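Local structure of mambaquaretin-1 (Dendroaspis angusticeps, 5M4V) at residues G12-F17 with G36-N41. The protein is a Kunitz-fold peptide toxin of mamba venom that acts as a selective antagonist of the vasopressin type 2 receptor. Numbering follows the deposited sequence.
Sequences GPCKAF and GGCKGN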
loop_
_atom_site.group_PDB
_atom_site.type_symbol
_atom_site.label_atom_id
_atom_site.label_comp_id
_atom_site.label_asym_id
_atom_site.label_seq_id
_atom_site.Cartn_x
_atom_site.Cartn_y
_atom_site.Cartn_z
ATOM N N GLY A 12 6.133 -2.856 -8.151
ATOM C CA GLY A 12 7.379 -2.685 -8.718
ATOM C C GLY A 12 7.835 -3.974 -9.553
ATOM O O GLY A 12 7.154 -4.986 -9.582
ATOM N N PRO A 13 9.009 -3.961 -10.065
ATOM C CA PRO A 13 9.508 -5.001 -10.992
ATOM C C PRO A 13 10.371 -6.054 -10.298
ATOM O O PRO A 13 10.778 -7.035 -10.995
ATOM C CB PRO A 13 10.302 -4.202 -11.996
ATOM C CG PRO A 13 10.850 -3.106 -11.157
ATOM C CD PRO A 13 9.828 -2.703 -10.050
ATOM N N CYS A 14 10.840 -5.689 -9.090
ATOM C CA CYS A 14 11.630 -6.638 -8.446
ATOM C C CYS A 14 10.763 -7.841 -7.957
ATOM O O CYS A 14 9.511 -7.724 -7.963
ATOM C CB CYS A 14 12.514 -6.094 -7.355
ATOM S SG CYS A 14 13.823 -4.918 -7.873
ATOM N N LYS A 15 11.361 -8.936 -7.532
ATOM C CA LYS A 15 10.626 -10.149 -7.209
ATOM C C LYS A 15 10.965 -10.743 -5.905
ATOM O O LYS A 15 11.012 -12.012 -5.690
ATOM C CB LYS A 15 10.766 -11.160 -8.349
ATOM C CG LYS A 15 10.247 -10.613 -9.629
ATOM C CD LYS A 15 8.740 -10.538 -9.724
ATOM C CE LYS A 15 8.290 -9.543 -10.782
ATOM N NZ LYS A 15 6.782 -9.423 -10.920
ATOM N N ALA A 16 11.206 -9.893 -4.933
ATOM C CA ALA A 16 11.369 -10.330 -3.585
ATOM C C ALA A 16 9.972 -10.585 -3.078
ATOM O O ALA A 16 8.928 -10.280 -3.784
ATOM C CB ALA A 16 12.096 -9.356 -2.776
ATOM N N PHE A 17 9.846 -11.112 -1.952
ATOM C CA PHE A 17 8.303 -11.334 -1.671
ATOM C C PHE A 17 7.875 -10.715 -0.476
ATOM O O PHE A 17 7.807 -11.438 0.458
ATOM C CB PHE A 17 8.013 -12.878 -1.602
ATOM C CG PHE A 17 7.485 -13.300 -2.949
ATOM C CD1 PHE A 17 8.345 -13.320 -4.069
ATOM C CD2 PHE A 17 6.181 -13.566 -3.128
ATOM C CE1 PHE A 17 7.880 -13.565 -5.357
ATOM C CE2 PHE A 17 5.672 -13.853 -4.394
ATOM C CZ PHE A 17 6.523 -13.884 -5.518
ATOM N N GLY A 36 7.497 -6.105 -4.522
ATOM C CA GLY A 36 8.710 -6.812 -5.023
ATOM C C GLY A 36 10.021 -6.316 -4.404
ATOM O O GLY A 36 11.022 -6.995 -4.691
ATOM N N GLY A 37 9.992 -5.224 -3.677
ATOM C CA GLY A 37 11.172 -4.798 -2.914
ATOM C C GLY A 37 11.875 -3.593 -3.450
ATOM O O GLY A 37 12.746 -3.077 -2.763
ATOM N N CYS A 38 11.554 -3.112 -4.654
ATOM C CA CYS A 38 12.173 -1.920 -5.213
ATOM C C CYS A 38 11.132 -1.078 -5.979
ATOM O O CYS A 38 10.165 -1.535 -6.503
ATOM C CB CYS A 38 13.330 -2.263 -6.154
ATOM S SG CYS A 38 12.875 -3.019 -7.797
ATOM N N LYS A 39 11.466 0.204 -6.044
ATOM C CA LYS A 39 10.730 1.158 -6.978
ATOM C C LYS A 39 9.275 1.367 -6.576
ATOM O O LYS A 39 8.478 1.714 -7.433
ATOM C CB LYS A 39 10.826 0.786 -8.492
ATOM C CG LYS A 39 12.308 0.646 -8.926
ATOM C CD LYS A 39 12.383 0.423 -10.420
ATOM C CE LYS A 39 12.565 1.759 -11.141
ATOM N NZ LYS A 39 12.481 1.575 -12.614
ATOM N N GLY A 40 8.936 1.163 -5.340
ATOM C CA GLY A 40 7.586 1.387 -4.924
ATOM C C GLY A 40 7.206 2.856 -4.730
ATOM O O GLY A 40 8.013 3.739 -4.966
ATOM N N ASN A 41 6.026 3.110 -4.284
ATOM C CA ASN A 41 5.603 4.468 -3.938
ATOM C C ASN A 41 5.113 4.456 -2.489
ATOM O O ASN A 41 5.217 3.468 -1.781
ATOM C CB ASN A 41 4.602 5.046 -4.932
ATOM C CG ASN A 41 3.288 4.321 -4.972
ATOM O OD1 ASN A 41 2.849 3.747 -3.964
ATOM N ND2 ASN A 41 2.606 4.365 -6.099
HETATM O O HOH W 1 9.651 -4.181 -6.831
#
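Cys14 and Cys38 tie the two loops together through a disulfide whose C-S-S-C torsion is 97°. Cys14 SG lies beside its own backbone N and Cys38 SG between its N and carbonyl carbon (chi1 71°), which brings the sulfurs to bonding distance, 2.1 Å from Cys14 SG to Cys38 SG. Pro13 leans on the bridge from one side, its CD 3.8 Å from Cys38 SG, and its CG meets Lys39 CD at 3.9 Å where the lysine chain crosses the proline ring at about a right angle.

Beyond Cys14, Ala16 N donates to Gly36 O at 2.9 Å, coming in 30° off the carbonyl plane, and the methyl of Ala16 rests near that same oxygen. Gly36 also brings its CA to 3.2 Å from Cys14 O in a C-H···O contact. Between the two backbones, one water accepts from Cys14 N at 3.0 Å and from Cys38 N at 3.1 Å, adding a water-mediated link between the loops.

Further out, Gly36 pairs with the backbone of Pro11, and Tyr35 OH bonds to Gly40 N. This is the Cys14–Cys38 bridge of the Kunitz fold, at the surface, linking the loop that leads into strand 18-24 to the one that leaves strand 29-35 toward helix 48-55.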